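Local coordinates for guanine nucleotide exchange factor SRM1 (Saccharomyces cerevisiae, PDB 3OF7), which promotes the exchange of GDP for GTP on the Ran-type GTPases Gsp1p and Gsp2p, binds chromatin and controls RNA metabolism and nuclear transport, at residues A[134-137]-A[138-142]; A[338-342]-A[343-347]. One frame throughout, in Å; residues are numbered along the deposited sequence.

In the fold
Both contacts are local turns in the RCC1-like beta-propeller, built from seven RCC1 repeats. Interaction 1 comes first along the chain: 134-137 runs off strand 134-135, the outermost strand of the sheet that also holds 69-74, 78-83 and 88-92, and 138-142 leads into helix 142-145 and the next blade. Interaction 2, at 338-347, lies in the sixth repeat, in the loop between strand 334-337 and strand 357-358. Their centres are 40 Å apart and their nearest atoms about 30 Å, on opposite sides of the chain's centre, so they do not touch. One joins neighbouring blades; the other shapes a long loop after a blade's third strand.

Interaction 1: A[134-137]-A[138-142]; sequences AKIP and RESFP
Ile136 and Phe141 meet across a tight turn, their side chains crossing at about a right angle. From Ile136 outward, CB stands 4.0 Å from Phe141 CE2. The CG2 branch, set anti to the backbone N by chi1 -65°, does most of the touching: it approaches the ring obliquely, 3.6 Å from Phe141 CE2, and meets Ser140 CB at 3.8 Å. The longer branch, through CG1, ends at CD1, 4.1 Å from Phe141 CZ. The bend lies between strand 134-135, outermost in its propeller blade, and the 3-10 segment 138-140, on the path to the next blade. Val88 of the strand's own sheet touches both Ile136 and Phe141, while Pro195 and strand 169-177 of the following sheet pack against the same pair, so the two side chains are wedged between blades. The turn is closed by Ser140 N, which donates to Pro137 O at 3.0 Å from above the carbonyl plane, with an N-H...O angle of 146°. Outside this apolar pair, Glu139 bends back at chi2 until its OE1 lies 3.8 Å from Pro137 CB, and the extended Arg138 sends NH1 to Asn87 OD1 and the carbonyl of Glu85.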
ATOM      1  N   ALA A 134      -9.435  17.383   2.372  1.00 19.95           N
ATOM      2  CA  ALA A 134     -10.663  17.818   3.033  1.00 20.01           C
ATOM      3  C   ALA A 134     -11.471  16.601   3.456  1.00 20.20           C
ATOM      4  O   ALA A 134     -11.277  15.499   2.921  1.00 20.07           O
ATOM      5  CB  ALA A 134     -11.488  18.732   2.106  1.00 19.69           C
ATOM      6  N   LYS A 135     -12.392  16.805   4.397  1.00 20.40           N
ATOM      7  CA  LYS A 135     -13.191  15.712   4.935  1.00 20.77           C
ATOM      8  C   LYS A 135     -14.342  15.341   4.022  1.00 20.78           C
ATOM      9  O   LYS A 135     -15.009  16.215   3.465  1.00 21.06           O
ATOM     10  CB  LYS A 135     -13.737  16.060   6.319  1.00 20.81           C
ATOM     11  CG  LYS A 135     -12.691  16.029   7.431  1.00 21.90           C
ATOM     12  CD  LYS A 135     -13.265  16.435   8.786  1.00 23.13           C
ATOM     13  CE  LYS A 135     -13.364  17.956   8.925  1.00 24.73           C
ATOM     14  NZ  LYS A 135     -13.926  18.369  10.253  1.00 25.38           N
ATOM     15  N   ILE A 136     -14.560  14.036   3.877  1.00 20.70           N
ATOM     16  CA  ILE A 136     -15.798  13.507   3.318  1.00 21.27           C
ATOM     17  C   ILE A 136     -16.891  13.799   4.354  1.00 21.95           C
ATOM     18  O   ILE A 136     -16.680  13.578   5.555  1.00 21.99           O
ATOM     19  CB  ILE A 136     -15.693  11.978   3.044  1.00 21.01           C
ATOM     20  CG1 ILE A 136     -14.642  11.695   1.961  1.00 19.86           C
ATOM     21  CG2 ILE A 136     -17.055  11.379   2.650  1.00 20.19           C
ATOM     22  CD1 ILE A 136     -14.392  10.215   1.708  1.00 18.97           C
ATOM     23  N   PRO A 137     -18.043  14.329   3.905  1.00 22.69           N
ATOM     24  CA  PRO A 137     -19.127  14.604   4.851  1.00 23.37           C
ATOM     25  C   PRO A 137     -19.444  13.406   5.738  1.00 23.67           C
ATOM     26  O   PRO A 137     -19.546  12.272   5.259  1.00 23.75           O
ATOM     27  CB  PRO A 137     -20.307  14.949   3.938  1.00 23.38           C
ATOM     28  CG  PRO A 137     -19.660  15.578   2.762  1.00 23.72           C
ATOM     29  CD  PRO A 137     -18.372  14.808   2.549  1.00 22.87           C
ATOM     30  N   ARG A 138     -19.588  13.668   7.033  1.00 23.83           N
ATOM     31  CA  ARG A 138     -19.806  12.619   8.015  1.00 24.17           C
ATOM     32  C   ARG A 138     -21.072  11.805   7.740  1.00 24.31           C
ATOM     33  O   ARG A 138     -21.126  10.606   8.022  1.00 24.27           O
ATOM     34  CB  ARG A 138     -19.852  13.232   9.411  1.00 24.37           C
ATOM     35  CG  ARG A 138     -19.451  12.290  10.486  1.00 25.38           C
ATOM     36  CD  ARG A 138     -19.199  13.011  11.792  1.00 25.23           C
ATOM     37  NE  ARG A 138     -19.058  12.029  12.855  1.00 24.45           N
ATOM     38  CZ  ARG A 138     -17.909  11.457  13.197  1.00 24.69           C
ATOM     39  NH1 ARG A 138     -16.781  11.787  12.570  1.00 24.55           N
ATOM     40  NH2 ARG A 138     -17.889  10.566  14.177  1.00 23.79           N
ATOM     41  N   GLU A 139     -22.075  12.465   7.168  1.00 24.21           N
ATOM     42  CA  GLU A 139     -23.358  11.839   6.853  1.00 24.54           C
ATOM     43  C   GLU A 139     -23.211  10.758   5.798  0.90 23.87           C
ATOM     44  O   GLU A 139     -24.032   9.852   5.730  1.00 24.04           O
ATOM     45  CB  GLU A 139     -24.386  12.881   6.387  1.00 24.86           C
ATOM     46  CG  GLU A 139     -24.407  14.170   7.198  1.00 27.51           C
ATOM     47  CD  GLU A 139     -23.462  15.225   6.639  0.60 28.69           C
ATOM     48  OE1 GLU A 139     -23.714  15.725   5.516  0.60 29.23           O
ATOM     49  OE2 GLU A 139     -22.475  15.564   7.329  0.60 29.26           O
ATOM     50  N   SER A 140     -22.148  10.844   4.996  1.00 23.09           N
ATOM     51  CA  SER A 140     -21.846   9.840   3.974  1.00 22.44           C
ATOM     52  C   SER A 140     -21.528   8.472   4.572  1.00 21.74           C
ATOM     53  O   SER A 140     -21.554   7.465   3.863  1.00 21.29           O
ATOM     54  CB  SER A 140     -20.686  10.297   3.083  1.00 22.32           C
ATOM     55  OG  SER A 140     -21.032  11.478   2.384  1.00 23.21           O
ATOM     56  N   PHE A 141     -21.234   8.442   5.873  1.00 20.98           N
ATOM     57  CA  PHE A 141     -20.970   7.189   6.572  1.00 20.65           C
ATOM     58  C   PHE A 141     -21.952   6.983   7.722  1.00 20.78           C
ATOM     59  O   PHE A 141     -21.642   7.345   8.863  1.00 20.23           O
ATOM     60  CB  PHE A 141     -19.537   7.142   7.126  1.00 20.36           C
ATOM     61  CG  PHE A 141     -18.464   7.296   6.085  1.00 19.86           C
ATOM     62  CD1 PHE A 141     -18.118   6.232   5.254  1.00 19.42           C
ATOM     63  CD2 PHE A 141     -17.766   8.495   5.966  1.00 19.37           C
ATOM     64  CE1 PHE A 141     -17.103   6.365   4.308  1.00 18.51           C
ATOM     65  CE2 PHE A 141     -16.751   8.643   5.011  1.00 19.58           C
ATOM     66  CZ  PHE A 141     -16.425   7.574   4.180  1.00 18.58           C
ATOM     67  N   PRO A 142     -23.134   6.390   7.434  1.00 21.19           N
ATOM     68  CA  PRO A 142     -24.109   6.106   8.506  1.00 21.33           C
ATOM     69  C   PRO A 142     -23.592   5.359   9.751  1.00 21.64           C
ATOM     70  O   PRO A 142     -24.099   5.614  10.845  1.00 21.96           O
ATOM     71  CB  PRO A 142     -25.194   5.295   7.786  1.00 21.32           C
ATOM     72  CG  PRO A 142     -25.180   5.840   6.400  1.00 21.65           C
ATOM     73  CD  PRO A 142     -23.700   6.085   6.103  1.00 21.08           C
TER

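Interaction 2: A[338-342]-A[343-347]; sequences GRLDM and FEVGI
A chi1 of -65° sets Glu344 CG anti to its carbonyl carbon and a bend at chi2 (94°) folds the carboxylate back over the preceding turn, while the extended chain of Arg339, CG anti to the backbone N, passes slantwise across it, guanidinium and carboxylate planes 31° apart. Glu344 OE1 takes the N-H of Met342 at 2.8 Å, from above the carboxylate plane. Glu344 OE2 lies against the aliphatic part of the arginine, 3.3 Å from Arg339 CD, and is hydrogen-bonded to His387 ND1. Its salt bridge with Arg339 NE is long, 3.9 Å, and rests on charge alone, since the oxygen sits well out of the guanidinium plane. Two type I beta turns, Leu340 to Phe343 and Phe343 to Gly346, fold this part of the sixth RCC1 repeat beyond strand 334-337; Phe343 N donates to Leu340 O at 2.9 Å in the first. With an alanine at Glu344, Met342 N and His387 would probably lose their carboxylate partner, and Arg339 one of its two acidic neighbours. Asp341 OD2 receives Arg339 NE at 2.7 Å, nearly in the guanidinium plane, through its anti lone pair, and Asp341 OD1 pairs with Arg365. Met342 CE covers one guanidinium face, 3.6 Å above its centre. Beyond the charges, Leu340 CD1 presses tightly on Val345 CG2, 3.4 Å away, with the two side chains crossing at about a right angle.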
ATOM      1  N   GLY A 338      11.446  -9.646  -7.418  1.00 15.83           N
ATOM      2  CA  GLY A 338      10.856  -8.977  -8.566  1.00 15.83           C
ATOM      3  C   GLY A 338      11.848  -8.164  -9.371  1.00 15.71           C
ATOM      4  O   GLY A 338      13.043  -8.497  -9.466  1.00 15.61           O
ATOM      5  N   ARG A 339      11.346  -7.068  -9.923  1.00 15.49           N
ATOM      6  CA  ARG A 339      12.048  -6.291 -10.935  1.00 15.71           C
ATOM      7  C   ARG A 339      13.288  -5.535 -10.441  1.00 15.77           C
ATOM      8  O   ARG A 339      13.320  -5.020  -9.317  1.00 15.94           O
ATOM      9  CB  ARG A 339      11.057  -5.324 -11.579  1.00 15.57           C
ATOM     10  CG  ARG A 339      11.560  -4.693 -12.848  1.00 15.66           C
ATOM     11  CD  ARG A 339      10.401  -4.052 -13.585  1.00 16.37           C
ATOM     12  NE  ARG A 339      10.870  -3.480 -14.841  1.00 16.33           N
ATOM     13  CZ  ARG A 339      10.124  -2.763 -15.672  1.00 16.42           C
ATOM     14  NH1 ARG A 339       8.844  -2.511 -15.397  1.00 14.77           N
ATOM     15  NH2 ARG A 339      10.666  -2.308 -16.795  1.00 14.94           N
ATOM     16  N   LEU A 340      14.288  -5.458 -11.319  1.00 15.85           N
ATOM     17  CA  LEU A 340      15.581  -4.837 -11.040  1.00 16.40           C
ATOM     18  C   LEU A 340      15.874  -3.623 -11.938  1.00 16.54           C
ATOM     19  O   LEU A 340      16.802  -2.842 -11.656  1.00 16.21           O
ATOM     20  CB  LEU A 340      16.670  -5.912 -11.211  1.00 16.82           C
ATOM     21  CG  LEU A 340      18.100  -5.796 -10.683  1.00 18.27           C
ATOM     22  CD1 LEU A 340      18.127  -5.523  -9.192  1.00 18.33           C
ATOM     23  CD2 LEU A 340      18.825  -7.104 -11.001  1.00 19.43           C
ATOM     24  N   ASP A 341      15.086  -3.456 -13.009  1.00 16.70           N
ATOM     25  CA  ASP A 341      15.326  -2.400 -14.014  1.00 16.91           C
ATOM     26  C   ASP A 341      15.395  -1.002 -13.411  1.00 16.72           C
ATOM     27  O   ASP A 341      16.186  -0.160 -13.856  1.00 16.73           O
ATOM     28  CB  ASP A 341      14.252  -2.417 -15.118  1.00 17.84           C
ATOM     29  CG  ASP A 341      14.219  -3.719 -15.895  1.00 18.68           C
ATOM     30  OD1 ASP A 341      15.297  -4.234 -16.264  1.00 20.13           O
ATOM     31  OD2 ASP A 341      13.107  -4.239 -16.143  1.00 17.77           O
ATOM     32  N   MET A 342      14.556  -0.745 -12.408  1.00 15.52           N
ATOM     33  CA  MET A 342      14.549   0.557 -11.733  1.00 15.20           C
ATOM     34  C   MET A 342      14.980   0.402 -10.275  1.00 14.79           C
ATOM     35  O   MET A 342      14.584   1.189  -9.413  1.00 14.25           O
ATOM     36  CB  MET A 342      13.167   1.223 -11.834  1.00 14.91           C
ATOM     37  CG  MET A 342      12.776   1.636 -13.268  1.00 15.57           C
ATOM     38  SD  MET A 342      11.041   2.112 -13.522  1.00  9.95           S
ATOM     39  CE  MET A 342      10.373   0.624 -14.264  1.00 14.55           C
ATOM     40  N   PHE A 343      15.794  -0.625 -10.025  1.00 14.31           N
ATOM     41  CA  PHE A 343      16.321  -0.926  -8.693  1.00 14.46           C
ATOM     42  C   PHE A 343      15.221  -1.183  -7.663  1.00 14.11           C
ATOM     43  O   PHE A 343      15.429  -0.950  -6.466  1.00 14.32           O
ATOM     44  CB  PHE A 343      17.242   0.197  -8.190  1.00 14.21           C
ATOM     45  CG  PHE A 343      18.527   0.365  -8.982  1.00 14.88           C
ATOM     46  CD1 PHE A 343      19.159  -0.728  -9.583  1.00 16.23           C
ATOM     47  CD2 PHE A 343      19.123   1.620  -9.073  1.00 16.24           C
ATOM     48  CE1 PHE A 343      20.365  -0.568 -10.302  1.00 16.88           C
ATOM     49  CE2 PHE A 343      20.336   1.797  -9.780  1.00 17.65           C
ATOM     50  CZ  PHE A 343      20.948   0.689 -10.394  1.00 18.19           C
ATOM     51  N   GLU A 344      14.061  -1.664  -8.122  1.00 13.45           N
ATOM     52  CA  GLU A 344      12.899  -1.836  -7.245  1.00 13.43           C
ATOM     53  C   GLU A 344      13.222  -2.711  -6.043  1.00 13.37           C
ATOM     54  O   GLU A 344      12.798  -2.407  -4.927  1.00 13.09           O
ATOM     55  CB  GLU A 344      11.683  -2.395  -8.005  1.00 13.12           C
ATOM     56  CG  GLU A 344      11.125  -1.462  -9.081  1.00 13.44           C
ATOM     57  CD  GLU A 344      11.687  -1.721 -10.482  1.00 15.02           C
ATOM     58  OE1 GLU A 344      12.882  -2.087 -10.618  1.00 12.61           O
ATOM     59  OE2 GLU A 344      10.922  -1.532 -11.460  1.00 15.40           O
ATOM     60  N   VAL A 345      13.984  -3.785  -6.272  1.00 14.11           N
ATOM     61  CA  VAL A 345      14.285  -4.754  -5.209  1.00 14.77           C
ATOM     62  C   VAL A 345      15.364  -4.289  -4.209  1.00 15.43           C
ATOM     63  O   VAL A 345      15.505  -4.880  -3.134  1.00 15.77           O
ATOM     64  CB  VAL A 345      14.608  -6.169  -5.766  1.00 14.83           C
ATOM     65  CG1 VAL A 345      13.356  -6.759  -6.412  1.00 14.85           C
ATOM     66  CG2 VAL A 345      15.757  -6.109  -6.770  1.00 14.65           C
ATOM     67  N   GLY A 346      16.109  -3.242  -4.564  1.00 15.95           N
ATOM     68  CA  GLY A 346      17.047  -2.598  -3.635  1.00 16.88           C
ATOM     69  C   GLY A 346      18.257  -3.439  -3.269  1.00 18.30           C
ATOM     70  O   GLY A 346      18.780  -3.322  -2.154  1.00 17.44           O
ATOM     71  N   ILE A 347      18.677  -4.296  -4.203  1.00 19.08           N
ATOM     72  CA  ILE A 347      19.877  -5.130  -4.049  1.00 20.79           C
ATOM     73  C   ILE A 347      20.996  -4.541  -4.930  1.00 21.91           C
ATOM     74  O   ILE A 347      20.780  -4.296  -6.122  1.00 22.34           O
ATOM     75  CB  ILE A 347      19.598  -6.614  -4.431  1.00 20.59           C
ATOM     76  CG1 ILE A 347      18.473  -7.198  -3.559  1.00 20.55           C
ATOM     77  CG2 ILE A 347      20.869  -7.461  -4.326  1.00 20.85           C
ATOM     78  CD1 ILE A 347      17.821  -8.449  -4.117  1.00 20.62           C
TER